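Local coordinates for ferrichrome ABC transporter substrate-binding protein (Staphylococcus pseudintermedius, PDB 5FLY), which probably binds iron-loaded hydroxamate siderophores such as ferrichrome outside the cell and delivers them to an ABC importer for iron uptake, at residues D65-G70 and V74-S79; L114-A119 and W258-Y263; K173-G178 and E201-V206; Q184-Q189 and V267-L272; A236-Q239 and A243-N246. One frame throughout, in Å; residues are numbered along the deposited sequence.

Followed from the N terminus, the chain first closes a short strand-turn-helix link, interaction 1, in the lobe built on the all-parallel sheet, and completes it before any other begins. Interaction 2 then opens at helix 113-124 and closes only at residues 258-263, so that it spans interactions 3 and 5. Interaction 3 closes a smaller loop beside the pocket, and its segments alternate with those of interaction 4, whose partner lies on helix 262-278. Interaction 5 closes a short turn between two helices at the far end of the second lobe, within the spans of both 2 and 4. Interactions 2 and 3 touch each other and the same bound glycol; interactions 2 and 4 share helix 262-278.

Interaction 1. Residues D65-G70 and V74-S79; sequences DVDKVG and VEKVAS
Lys76 lays the aliphatic part of its side chain against Val69, its CG lying 3.9 Å from Val69 CG2 and almost as near CG1. With CG anti to the backbone N (chi1 179°) and a bend at chi2, the chain leaves the helix toward the strand and then runs extended past the carbonyl of Lys68. Its ammonium ends at Asp67, where Lys76 NZ forms a salt bridge of 2.8 Å with Asp67 OD2. The lysine arrives at about a right angle to the aspartate, on the anti side of OD2 and 34° out of the carboxylate plane. Beside the salt bridge the contact is apolar: Val69 CG1 meets Val77 CG2 at 4.0 Å, and both valines are buried. One lysine thus serves both the apolar and the ionic part. Strand 68-69, at the edge of the parallel sheet, is hydrogen-bonded to the 46-50 region; helix 74-79, in the beta-alpha-beta crossover to strand 84-88, packs through Val77 on Met31 and on Leu97 of helix 94-100.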
# COMPACT_ATOMS: atom_id res chain seq x y z
N ASP A 65 17.20 7.99 -10.50
CA ASP A 65 18.34 7.50 -11.27
C ASP A 65 18.22 6.02 -11.62
O ASP A 65 19.21 5.38 -11.95
CB ASP A 65 19.63 7.77 -10.50
CG ASP A 65 19.87 9.27 -10.29
OD1 ASP A 65 19.69 10.05 -11.26
OD2 ASP A 65 20.24 9.67 -9.16
N VAL A 66 16.99 5.50 -11.57
CA VAL A 66 16.71 4.11 -11.96
C VAL A 66 15.88 4.07 -13.24
O VAL A 66 14.89 4.79 -13.38
CB VAL A 66 15.96 3.35 -10.84
CG1 VAL A 66 15.68 1.92 -11.26
CG2 VAL A 66 16.76 3.37 -9.55
N ASP A 67 16.29 3.21 -14.17
CA ASP A 67 15.54 3.00 -15.40
C ASP A 67 14.09 2.61 -15.14
O ASP A 67 13.82 1.75 -14.29
CB ASP A 67 16.19 1.92 -16.26
CG ASP A 67 17.21 2.48 -17.23
OD1 ASP A 67 17.77 3.57 -16.94
OD2 ASP A 67 17.44 1.84 -18.27
N LYS A 68 13.19 3.24 -15.88
CA LYS A 68 11.76 2.98 -15.73
C LYS A 68 11.31 1.99 -16.79
O LYS A 68 11.79 2.03 -17.93
CB LYS A 68 10.94 4.27 -15.86
CG LYS A 68 11.33 5.36 -14.86
CD LYS A 68 11.33 4.85 -13.44
CE LYS A 68 11.53 5.97 -12.44
NZ LYS A 68 12.67 6.87 -12.76
N VAL A 69 10.40 1.11 -16.40
CA VAL A 69 9.92 0.05 -17.29
C VAL A 69 8.40 0.11 -17.48
O VAL A 69 7.65 0.25 -16.52
CB VAL A 69 10.30 -1.34 -16.74
CG1 VAL A 69 9.94 -2.43 -17.74
CG2 VAL A 69 11.79 -1.40 -16.43
N GLY A 70 7.95 0.00 -18.73
CA GLY A 70 6.53 -0.14 -19.03
C GLY A 70 5.95 -1.47 -18.57
O GLY A 70 6.63 -2.48 -18.63
N VAL A 74 8.47 -6.48 -21.72
CA VAL A 74 9.35 -7.60 -21.40
C VAL A 74 10.73 -7.41 -22.06
O VAL A 74 11.76 -7.78 -21.50
CB VAL A 74 8.73 -8.94 -21.86
CG1 VAL A 74 9.70 -10.10 -21.66
CG2 VAL A 74 7.42 -9.21 -21.12
N GLU A 75 10.77 -6.83 -23.24
CA GLU A 75 12.05 -6.65 -23.90
C GLU A 75 12.91 -5.64 -23.14
O GLU A 75 14.13 -5.80 -23.09
CB GLU A 75 11.86 -6.25 -25.37
CG GLU A 75 11.30 -7.41 -26.16
CD GLU A 75 11.39 -7.23 -27.65
OE1 GLU A 75 12.46 -6.84 -28.14
OE2 GLU A 75 10.38 -7.49 -28.34
N LYS A 76 12.29 -4.64 -22.50
CA LYS A 76 13.04 -3.74 -21.63
C LYS A 76 13.60 -4.50 -20.45
O LYS A 76 14.78 -4.33 -20.11
CB LYS A 76 12.18 -2.56 -21.14
CG LYS A 76 12.92 -1.58 -20.21
CD LYS A 76 14.12 -0.90 -20.84
CE LYS A 76 14.80 0.02 -19.80
NZ LYS A 76 15.93 0.81 -20.39
N VAL A 77 12.78 -5.36 -19.83
CA VAL A 77 13.26 -6.13 -18.68
C VAL A 77 14.49 -6.95 -19.12
O VAL A 77 15.55 -6.91 -18.49
CB VAL A 77 12.15 -7.06 -18.10
CG1 VAL A 77 12.70 -7.92 -16.97
CG2 VAL A 77 10.98 -6.24 -17.60
N ALA A 78 14.37 -7.63 -20.26
CA ALA A 78 15.46 -8.46 -20.74
C ALA A 78 16.72 -7.62 -20.98
O ALA A 78 17.82 -8.04 -20.64
CB ALA A 78 15.03 -9.20 -22.01
N SER A 79 16.55 -6.43 -21.55
CA SER A 79 17.71 -5.59 -21.88
C SER A 79 18.49 -5.16 -20.64
O SER A 79 19.64 -4.78 -20.75
CB SER A 79 17.27 -4.34 -22.64
OG SER A 79 16.68 -3.38 -21.80

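Interaction 2. Residues L114-A119 and W258-Y263. With 7PG (2,5,8,11,14,17,20,23-octaoxapentacosan-25-ol), chain P.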
# COMPACT_ATOMS: atom_id res chain seq x y z
N LEU A 114 3.62 -5.54 7.17
CA LEU A 114 4.85 -5.79 7.92
C LEU A 114 5.54 -7.08 7.43
O LEU A 114 6.76 -7.08 7.20
CB LEU A 114 4.56 -5.88 9.43
CG LEU A 114 3.98 -4.59 10.04
CD1 LEU A 114 3.67 -4.76 11.53
CD2 LEU A 114 4.91 -3.42 9.86
N GLU A 115 4.77 -8.14 7.26
CA GLU A 115 5.26 -9.39 6.65
C GLU A 115 5.86 -9.12 5.27
O GLU A 115 6.82 -9.74 4.85
CB GLU A 115 4.11 -10.40 6.52
CG GLU A 115 3.51 -10.83 7.86
CD GLU A 115 2.26 -11.69 7.71
OE1 GLU A 115 1.61 -11.66 6.64
OE2 GLU A 115 1.94 -12.42 8.68
N GLN A 116 5.25 -8.19 4.55
CA GLN A 116 5.74 -7.83 3.22
C GLN A 116 7.17 -7.27 3.29
O GLN A 116 8.04 -7.66 2.53
CB GLN A 116 4.77 -6.82 2.59
CG GLN A 116 5.14 -6.31 1.21
CD GLN A 116 4.12 -5.31 0.74
OE1 GLN A 116 3.01 -5.68 0.35
NE2 GLN A 116 4.46 -4.02 0.82
N GLN A 117 7.42 -6.37 4.24
CA GLN A 117 8.72 -5.75 4.32
C GLN A 117 9.72 -6.78 4.84
O GLN A 117 10.89 -6.81 4.44
CB GLN A 117 8.67 -4.51 5.21
CG GLN A 117 9.99 -3.73 5.27
CD GLN A 117 10.50 -3.22 3.92
OE1 GLN A 117 9.81 -3.31 2.91
NE2 GLN A 117 11.72 -2.69 3.92
N GLU A 118 9.25 -7.68 5.70
CA GLU A 118 10.10 -8.79 6.14
C GLU A 118 10.51 -9.67 4.96
O GLU A 118 11.65 -10.14 4.90
CB GLU A 118 9.40 -9.61 7.21
CG GLU A 118 9.23 -8.80 8.49
CD GLU A 118 8.40 -9.49 9.57
OE1 GLU A 118 7.53 -10.32 9.23
OE2 GLU A 118 8.64 -9.18 10.75
N ALA A 119 9.61 -9.89 4.02
CA ALA A 119 9.95 -10.62 2.80
C ALA A 119 11.01 -9.88 1.98
O ALA A 119 11.92 -10.49 1.43
CB ALA A 119 8.72 -10.85 1.95
N TRP A 258 -1.44 5.67 -2.15
CA TRP A 258 -1.71 4.35 -2.73
C TRP A 258 -0.89 3.23 -2.10
O TRP A 258 -1.39 2.12 -1.95
CB TRP A 258 -1.45 4.33 -4.23
CG TRP A 258 -2.50 4.98 -5.05
CD1 TRP A 258 -3.85 4.98 -4.83
CD2 TRP A 258 -2.29 5.77 -6.23
NE1 TRP A 258 -4.49 5.72 -5.80
CE2 TRP A 258 -3.55 6.21 -6.67
CE3 TRP A 258 -1.14 6.14 -6.96
CZ2 TRP A 258 -3.70 7.00 -7.81
CZ3 TRP A 258 -1.30 6.93 -8.09
CH2 TRP A 258 -2.57 7.35 -8.50
N TYR A 259 0.37 3.50 -1.80
CA TYR A 259 1.32 2.43 -1.45
C TYR A 259 1.44 2.18 0.07
O TYR A 259 0.88 2.93 0.88
CB TYR A 259 2.68 2.75 -2.09
CG TYR A 259 2.55 2.71 -3.60
CD1 TYR A 259 2.44 1.49 -4.25
CD2 TYR A 259 2.46 3.86 -4.36
CE1 TYR A 259 2.28 1.42 -5.62
CE2 TYR A 259 2.28 3.80 -5.74
CZ TYR A 259 2.19 2.57 -6.36
OH TYR A 259 2.02 2.48 -7.72
N ASN A 260 2.13 1.11 0.45
CA ASN A 260 2.30 0.77 1.87
C ASN A 260 3.74 0.37 2.20
O ASN A 260 3.98 -0.36 3.15
CB ASN A 260 1.31 -0.33 2.30
CG ASN A 260 1.46 -1.65 1.52
OD1 ASN A 260 2.41 -1.87 0.78
ND2 ASN A 260 0.49 -2.54 1.71
N ASP A 261 4.67 0.85 1.38
CA ASP A 261 6.10 0.71 1.65
C ASP A 261 6.56 1.65 2.79
O ASP A 261 5.86 2.60 3.14
CB ASP A 261 6.87 1.06 0.38
CG ASP A 261 6.65 2.49 -0.00
OD1 ASP A 261 5.62 2.77 -0.66
OD2 ASP A 261 7.46 3.35 0.43
N PRO A 262 7.76 1.42 3.34
CA PRO A 262 8.21 2.28 4.46
C PRO A 262 8.27 3.78 4.16
O PRO A 262 8.03 4.56 5.09
CB PRO A 262 9.61 1.73 4.76
CG PRO A 262 9.54 0.26 4.31
CD PRO A 262 8.66 0.28 3.10
N TYR A 263 8.60 4.21 2.94
CA TYR A 263 8.64 5.65 2.64
C TYR A 263 7.22 6.21 2.73
O TYR A 263 6.97 7.20 3.39
CB TYR A 263 9.23 5.94 1.26
CG TYR A 263 10.69 5.61 1.10
CD1 TYR A 263 11.67 6.49 1.56
CD2 TYR A 263 11.09 4.45 0.45
CE1 TYR A 263 13.01 6.20 1.40
CE2 TYR A 263 12.42 4.15 0.28
CZ TYR A 263 13.38 5.02 0.76
OH TYR A 263 14.73 4.74 0.60
C2 7PG P . -2.39 2.04 -8.11
O1 7PG P . -3.15 3.13 -8.55
C3 7PG P . -4.47 3.10 -8.10
C4 7PG P . -5.39 2.59 -9.22
O2 7PG P . -6.73 2.89 -8.94
C5 7PG P . -7.18 2.45 -7.69
C6 7PG P . -8.63 1.97 -7.76
O3 7PG P . -8.80 0.90 -6.87
C7 7PG P . -8.49 -0.37 -7.36
C8 7PG P . -8.42 -1.35 -6.19
O4 7PG P . -7.98 -2.63 -6.57
C9 7PG P . -6.71 -2.65 -7.16
C10 7PG P . -5.97 -3.98 -6.96
O5 7PG P . -4.60 -3.66 -6.91
C11 7PG P . -3.72 -4.64 -6.44
C12 7PG P . -2.44 -3.96 -5.94
O6 7PG P . -2.25 -4.21 -4.57
C13 7PG P . -2.64 -3.21 -3.67
C14 7PG P . -1.71 -2.00 -3.78
O7 7PG P . -1.41 -1.55 -2.49
C15 7PG P . -0.16 -0.92 -2.36
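This is a buried contact of hydrogen bonding and packing near the centre of the chain, joining helix 113-124 to the loop that leads into helix 262-278. Its polar part is one hydrogen bond, which Gln116 NE2 donates to Asn260 OD1 at 3.0 Å and an N-H...O angle of 159°. The donor stands above the carbonyl plane of Asn260, and the two amide planes are 59° apart. An extended chain beyond CG lets Gln116 reach across, while Asn260 ND2 is held by Glu180. Alongside, the Gln117 amide packs against the Pro262 ring, with Gln117 CD 3.6 Å from Pro262 CG; Gln117 NE2 bonds to Gly38 O. Asp261 is the N-cap of helix 262-278, its OD2 accepting a weak bond from Tyr263 N. Just upstream, Trp258 presents one ring face to the glycol, with O1 over its centre, and its NE1 bonds to Glu162. Such a pocket between two lobes is characteristic of class III solute-binding proteins, where ferrichrome would probably lie.

Interaction 3. Residues K173-G178 and E201-V206. With 7PG (2,5,8,11,14,17,20,23-octaoxapentacosan-25-ol), chain P.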
# COMPACT_ATOMS: atom_id res chain seq x y z
N LYS A 173 -8.35 -3.77 5.57
CA LYS A 173 -7.29 -3.30 6.46
C LYS A 173 -5.88 -3.28 5.84
O LYS A 173 -4.97 -2.74 6.45
CB LYS A 173 -7.27 -4.14 7.74
CG LYS A 173 -8.57 -4.03 8.53
CD LYS A 173 -8.45 -4.68 9.92
CE LYS A 173 -9.73 -4.47 10.75
NZ LYS A 173 -10.89 -5.19 10.15
N ASN A 174 -5.70 -3.83 4.65
CA ASN A 174 -4.36 -3.91 4.07
C ASN A 174 -4.39 -3.77 2.55
O ASN A 174 -3.93 -4.67 1.83
CB ASN A 174 -3.70 -5.25 4.49
CG ASN A 174 -2.17 -5.20 4.49
OD1 ASN A 174 -1.54 -5.07 5.54
ND2 ASN A 174 -1.57 -5.36 3.32
N TRP A 175 -4.91 -2.64 2.06
CA TRP A 175 -4.91 -2.38 0.62
C TRP A 175 -4.42 -0.96 0.29
O TRP A 175 -4.88 -0.33 -0.67
CB TRP A 175 -6.31 -2.62 0.04
CG TRP A 175 -6.23 -3.20 -1.34
CD1 TRP A 175 -6.19 -2.52 -2.51
CD2 TRP A 175 -6.13 -4.59 -1.67
NE1 TRP A 175 -6.09 -3.41 -3.57
CE2 TRP A 175 -6.05 -4.68 -3.08
CE3 TRP A 175 -6.12 -5.77 -0.92
CZ2 TRP A 175 -5.96 -5.90 -3.74
CZ3 TRP A 175 -6.04 -6.97 -1.59
CH2 TRP A 175 -5.95 -7.03 -2.98
N GLY A 176 -3.47 -0.47 1.07
CA GLY A 176 -2.96 0.87 0.87
C GLY A 176 -4.01 1.91 1.20
O GLY A 176 -4.93 1.65 1.96
N ARG A 177 -3.82 3.11 0.65
CA ARG A 177 -4.68 4.25 0.89
C ARG A 177 -4.80 4.57 2.38
O ARG A 177 -5.84 5.06 2.84
CB ARG A 177 -6.06 4.02 0.28
CG ARG A 177 -6.05 3.96 -1.23
CD ARG A 177 -5.71 2.58 -1.75
NE ARG A 177 -5.84 2.52 -3.21
CZ ARG A 177 -5.31 1.58 -3.97
NH1 ARG A 177 -4.60 0.59 -3.45
NH2 ARG A 177 -5.49 1.63 -5.28
N GLY A 178 -3.74 4.31 3.13
CA GLY A 178 -3.75 4.59 4.56
C GLY A 178 -4.36 3.51 5.44
O GLY A 178 -4.34 3.63 6.66
N GLU A 201 -12.08 -9.90 -0.78
CA GLU A 201 -11.14 -9.49 -1.81
C GLU A 201 -10.15 -8.43 -1.32
O GLU A 201 -9.15 -8.18 -1.99
CB GLU A 201 -11.88 -8.95 -3.04
CG GLU A 201 -12.91 -9.92 -3.63
CD GLU A 201 -12.37 -11.32 -3.79
OE1 GLU A 201 -11.18 -11.48 -4.13
OE2 GLU A 201 -13.16 -12.28 -3.55
N GLY A 202 -10.43 -7.81 -0.17
CA GLY A 202 -9.54 -6.82 0.42
C GLY A 202 -9.92 -5.38 0.13
O GLY A 202 -9.35 -4.46 0.70
N TRP A 203 -10.91 -5.21 -0.73
CA TRP A 203 -11.37 -3.91 -1.18
C TRP A 203 -12.68 -4.12 -1.89
O TRP A 203 -13.04 -5.26 -2.22
CB TRP A 203 -10.37 -3.28 -2.14
CG TRP A 203 -10.21 -4.12 -3.38
CD1 TRP A 203 -9.38 -5.19 -3.55
CD2 TRP A 203 -10.93 -3.97 -4.61
NE1 TRP A 203 -9.54 -5.72 -4.82
CE2 TRP A 203 -10.48 -4.98 -5.49
CE3 TRP A 203 -11.90 -3.07 -5.06
CZ2 TRP A 203 -10.97 -5.11 -6.79
CZ3 TRP A 203 -12.38 -3.20 -6.36
CH2 TRP A 203 -11.92 -4.22 -7.20
N THR A 204 -13.39 -3.03 -2.18
CA THR A 204 -14.59 -3.15 -3.00
C THR A 204 -14.91 -1.85 -3.72
O THR A 204 -14.58 -0.77 -3.25
CB THR A 204 -15.81 -3.55 -2.16
OG1 THR A 204 -16.91 -3.82 -3.04
CG2 THR A 204 -16.17 -2.46 -1.15
N GLU A 205 -15.54 -1.97 -4.88
CA GLU A 205 -16.21 -0.83 -5.49
C GLU A 205 -17.50 -0.59 -4.70
O GLU A 205 -18.15 -1.53 -4.26
CB GLU A 205 -16.52 -1.05 -6.98
CG GLU A 205 -17.22 0.16 -7.56
CD GLU A 205 -17.43 0.16 -9.07
OE1 GLU A 205 -16.93 -0.77 -9.76
OE2 GLU A 205 -18.09 1.11 -9.55
N VAL A 206 -17.83 0.68 -4.52
CA VAL A 206 -19.02 1.10 -3.78
C VAL A 206 -19.95 1.80 -4.75
O VAL A 206 -19.60 2.84 -5.29
CB VAL A 206 -18.66 2.05 -2.60
CG1 VAL A 206 -19.89 2.54 -1.88
CG2 VAL A 206 -17.73 1.37 -1.62
C2 7PG P . -2.39 2.04 -8.11
O1 7PG P . -3.15 3.13 -8.55
C3 7PG P . -4.47 3.10 -8.10
C4 7PG P . -5.39 2.59 -9.22
O2 7PG P . -6.73 2.89 -8.94
C5 7PG P . -7.18 2.45 -7.69
C6 7PG P . -8.63 1.97 -7.76
O3 7PG P . -8.80 0.90 -6.87
C7 7PG P . -8.49 -0.37 -7.36
C8 7PG P . -8.42 -1.35 -6.19
O4 7PG P . -7.98 -2.63 -6.57
C9 7PG P . -6.71 -2.65 -7.16
C10 7PG P . -5.97 -3.98 -6.96
O5 7PG P . -4.60 -3.66 -6.91
C11 7PG P . -3.72 -4.64 -6.44
C12 7PG P . -2.44 -3.96 -5.94
O6 7PG P . -2.25 -4.21 -4.57
C13 7PG P . -2.64 -3.21 -3.67
C14 7PG P . -1.71 -2.00 -3.78
O7 7PG P . -1.41 -1.55 -2.49
C15 7PG P . -0.16 -0.92 -2.36
O HOH W 1 -7.34 -5.27 2.66
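Trp175 is sandwiched between the bound glycol and Trp203: glycol C13 lies over one ring face, and Trp203 CD1 over the opposite face, 3.4 Å from Trp175 CE2. The indoles meet obliquely, their planes 43° apart, and Trp203 CB adds a CH-pi contact over the Trp175 five-membered ring. Trp203 in turn offers a face to the glycol, whose O4 sits above the ring centre and 3.6 Å from Trp203 CE2. Near Trp175, Arg177 NH2 comes within 3.1 Å of glycol C5. These three side chains line the pocket where the siderophore probably binds. Further bonds position them: Arg177 NH1 donates to Trp175 O at 2.9 Å, and Arg177 NE forms a salt bridge with Glu162. A water accepts from Asn174 N at 3.0 Å and donates to Gly202 O at 2.9 Å, bridging the two backbones. Gly202 CA packs 3.8 Å from Trp175 CE3. Strand 203-205 forms the edge of the mixed sheet beside strand 167-171, whose following loop carries Trp175 and leads into helix 179-185.

Interaction 4. Residues Q184-Q189 and V267-L272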
# COMPACT_ATOMS: atom_id res chain seq x y z
N GLN A 184 -4.38 -0.95 11.37
CA GLN A 184 -3.41 -1.82 12.03
C GLN A 184 -2.50 -1.03 12.96
O GLN A 184 -2.46 -1.31 14.17
CB GLN A 184 -2.58 -2.59 11.00
CG GLN A 184 -3.44 -3.45 10.07
CD GLN A 184 -2.62 -4.27 9.11
OE1 GLN A 184 -1.73 -5.04 9.51
NE2 GLN A 184 -2.88 -4.10 7.81
N ALA A 185 -1.77 -0.06 12.43
CA ALA A 185 -0.80 0.69 13.24
C ALA A 185 -1.49 1.55 14.32
O ALA A 185 -1.04 1.56 15.47
CB ALA A 185 0.07 1.57 12.35
N PHE A 186 -2.55 2.27 13.95
CA PHE A 186 -3.26 3.13 14.91
C PHE A 186 -4.40 2.38 15.62
O PHE A 186 -4.93 2.86 16.63
CB PHE A 186 -3.87 4.37 14.25
CG PHE A 186 -2.88 5.39 13.73
CD1 PHE A 186 -1.54 5.35 14.06
CD2 PHE A 186 -3.33 6.41 12.88
CE1 PHE A 186 -0.66 6.32 13.55
CE2 PHE A 186 -2.45 7.37 12.38
CZ PHE A 186 -1.12 7.32 12.71
N GLY A 187 -4.81 1.23 15.08
CA GLY A 187 -5.80 0.39 15.74
C GLY A 187 -7.21 0.96 15.80
O GLY A 187 -7.99 0.65 16.71
N LEU A 188 -7.54 1.81 14.83
CA LEU A 188 -8.89 2.36 14.73
C LEU A 188 -9.85 1.31 14.16
O LEU A 188 -9.44 0.41 13.44
CB LEU A 188 -8.89 3.61 13.86
CG LEU A 188 -8.03 4.74 14.42
CD1 LEU A 188 -7.83 5.82 13.39
CD2 LEU A 188 -8.71 5.34 15.66
N GLN A 189 -11.12 1.43 14.49
CA GLN A 189 -12.10 0.42 14.12
C GLN A 189 -12.58 0.57 12.70
O GLN A 189 -12.62 1.67 12.14
CB GLN A 189 -13.31 0.46 15.06
CG GLN A 189 -12.97 0.45 16.54
CD GLN A 189 -11.96 -0.62 16.91
OE1 GLN A 189 -10.86 -0.32 17.39
NE2 GLN A 189 -12.34 -1.88 16.70
N VAL A 267 5.30 8.99 5.50
CA VAL A 267 4.59 10.17 5.06
C VAL A 267 3.12 10.14 5.49
O VAL A 267 2.59 11.13 6.02
CB VAL A 267 4.69 10.32 3.53
CG1 VAL A 267 3.82 11.46 3.02
CG2 VAL A 267 6.15 10.56 3.15
N ILE A 268 2.46 9.01 5.27
CA ILE A 268 1.02 8.94 5.54
C ILE A 268 0.76 8.87 7.05
O ILE A 268 -0.27 9.35 7.52
CB ILE A 268 0.33 7.75 4.83
CG1 ILE A 268 0.91 6.41 5.26
CG2 ILE A 268 0.43 7.91 3.32
CD1 ILE A 268 0.04 5.21 4.85
N ARG A 269 1.68 8.29 7.81
CA ARG A 269 1.55 8.25 9.26
C ARG A 269 1.50 9.68 9.75
O ARG A 269 0.63 10.06 10.53
CB ARG A 269 2.71 7.51 9.92
CG ARG A 269 2.61 7.42 11.43
CD ARG A 269 3.95 7.11 12.10
NE ARG A 269 4.96 8.13 11.81
CZ ARG A 269 5.05 9.31 12.40
NH1 ARG A 269 4.19 9.65 13.35
NH2 ARG A 269 5.98 10.17 12.03
N LYS A 270 2.45 10.48 9.27
CA LYS A 270 2.57 11.86 9.72
C LYS A 270 1.36 12.68 9.34
O LYS A 270 0.80 13.43 10.17
CB LYS A 270 3.84 12.49 9.13
CG LYS A 270 4.30 13.75 9.81
CD LYS A 270 5.56 14.31 9.16
CE LYS A 270 6.77 13.39 9.34
NZ LYS A 270 7.99 13.98 8.71
N ASP A 271 0.93 12.53 8.09
CA ASP A 271 -0.18 13.32 7.56
C ASP A 271 -1.48 12.94 8.26
O ASP A 271 -2.26 13.80 8.64
CB ASP A 271 -0.31 13.14 6.06
CG ASP A 271 -1.37 14.04 5.45
OD1 ASP A 271 -1.28 15.27 5.65
OD2 ASP A 271 -2.30 13.53 4.78
N LEU A 272 -1.71 11.64 8.42
CA LEU A 272 -2.95 11.17 9.03
C LEU A 272 -3.02 11.60 10.48
O LEU A 272 -4.07 12.03 10.95
CB LEU A 272 -3.08 9.65 8.93
CG LEU A 272 -3.44 9.13 7.55
CD1 LEU A 272 -3.33 7.62 7.57
CD2 LEU A 272 -4.84 9.59 7.15
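Leu272 N bonds to Ile268 O at 2.9 Å within helix 262-278, holding Leu272 where its CB meets Phe186 CE2 at 4.2 Å. One turn back, Arg269 O lies in the plane of the Phe186 ring, at the edge, 3.9 Å from Phe186 CZ. It meets the rim where the aromatic C-H groups carry slight positive charge, so the approach is electrostatically reasonable, though it is no classical hydrogen bond. The same corner of the ring also receives an aliphatic partner. Arg269 CG lies 3.9 Å from Phe186 CZ, and the two side chains cross at about a right angle. With CG anti to the backbone N (chi1 -179°), the arginine places its methylene against the ring before bending at chi3, and its guanidinium plane stands 78° from that of the phenyl. The charged end looks to another partner, since NH1 forms a salt bridge with Asp144 of helix 127-152. Here the residues that follow helix 179-185 meet the 267-272 part of helix 262-278, beside the lobe of the mixed sheet in this two-lobed solute-binding fold. Gly187 is the first residue to leave helical angles, with positive phi, so the chain turns away just after the phenylalanine. Leu272 also packs on Val181 and Leu182 of helix 179-185, and Phe186 on Ile148 of helix 127-152.

Interaction 5. Residues A236-Q239 and A243-N246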
# COMPACT_ATOMS: atom_id res chain seq x y z
N ALA A 236 -27.41 15.10 -0.30
CA ALA A 236 -28.06 15.18 1.00
C ALA A 236 -27.64 14.01 1.90
O ALA A 236 -27.40 14.21 3.10
CB ALA A 236 -29.57 15.21 0.83
N MET A 237 -27.52 12.82 1.32
CA MET A 237 -27.11 11.62 2.07
C MET A 237 -25.79 11.89 2.77
O MET A 237 -25.64 11.62 3.96
CB MET A 237 -26.98 10.40 1.15
CG MET A 237 -26.20 9.21 1.78
SD MET A 237 -26.16 7.68 0.82
CE MET A 237 -25.53 8.25 -0.74
N TRP A 238 -24.84 12.45 2.03
CA TRP A 238 -23.51 12.73 2.56
C TRP A 238 -23.60 13.74 3.69
O TRP A 238 -23.05 13.53 4.77
CB TRP A 238 -22.61 13.28 1.45
CG TRP A 238 -21.24 13.70 1.91
CD1 TRP A 238 -20.84 14.97 2.23
CD2 TRP A 238 -20.10 12.86 2.09
NE1 TRP A 238 -19.52 14.97 2.60
CE2 TRP A 238 -19.04 13.69 2.52
CE3 TRP A 238 -19.86 11.49 1.93
CZ2 TRP A 238 -17.76 13.19 2.79
CZ3 TRP A 238 -18.58 11.00 2.20
CH2 TRP A 238 -17.56 11.84 2.63
N GLN A 239 -24.29 14.84 3.43
CA GLN A 239 -24.37 15.91 4.41
C GLN A 239 -25.04 15.45 5.70
O GLN A 239 -24.80 16.03 6.76
CB GLN A 239 -25.12 17.08 3.82
CG GLN A 239 -24.36 17.69 2.66
CD GLN A 239 -25.05 18.90 2.15
OE1 GLN A 239 -25.37 18.99 0.96
NE2 GLN A 239 -25.31 19.84 3.04
N ALA A 243 -20.48 11.56 10.53
CA ALA A 243 -19.09 12.02 10.41
C ALA A 243 -19.03 13.41 9.79
O ALA A 243 -18.25 14.25 10.21
CB ALA A 243 -18.27 11.05 9.60
N VAL A 244 -19.85 13.63 8.77
CA VAL A 244 -19.87 14.89 8.05
C VAL A 244 -20.48 15.98 8.94
O VAL A 244 -19.98 17.09 8.98
CB VAL A 244 -20.62 14.76 6.71
CG1 VAL A 244 -20.78 16.10 6.02
CG2 VAL A 244 -19.86 13.80 5.79
N GLN A 245 -21.55 15.66 9.66
CA GLN A 245 -22.12 16.58 10.65
C GLN A 245 -21.12 16.94 11.76
O GLN A 245 -21.10 18.08 12.25
CB GLN A 245 -23.39 15.98 11.26
CG GLN A 245 -24.55 15.86 10.29
CD GLN A 245 -25.88 15.57 10.98
OE1 GLN A 245 -26.17 16.11 12.05
NE2 GLN A 245 -26.69 14.72 10.36
N ASN A 246 -20.30 15.97 12.18
CA ASN A 246 -19.30 16.22 13.22
C ASN A 246 -18.03 16.89 12.69
O ASN A 246 -17.10 17.17 13.45
CB ASN A 246 -18.92 14.90 13.93
CG ASN A 246 -20.03 14.37 14.82
OD1 ASN A 246 -20.90 15.11 15.28
ND2 ASN A 246 -20.01 13.06 15.06
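Two short helices, 236-239 and 242-245, are joined by a tight turn and lead to strand 249-253, an edge strand of the mixed sheet in this solute-binding fold. Apolar contact is centred on Val244, which points toward the first helix. Its CG2 rests over one face of the Trp238 indole in a CH-pi contact, 3.5 Å from the centroid of the five-membered ring and 21° off the ring normal. The methyl is offset toward the rim, and Trp238 CE2 lies 3.4 Å from Val244 CG2. The other branch, CG1, anti to the backbone N (chi1 173°), lies between Trp238 NE1, at 3.8 Å, and Gln239 CA, at 3.9 Å. The two side chains, Trp238 and Val244, meet at about a right angle. Around them the indole is boxed in by Phe232, whose ring meets it edge-to-face, and by Ile219 of strand 218-223. Carbonyl oxygens provide the second kind of contact, as van der Waals neighbours of aliphatic carbons. Trp238 O touches Val244 CB at 3.3 Å. Gln245 reaches back over the turn, where its NE2 bonds to Asn240 O and its CG lies 3.5 Å from Gln239 O.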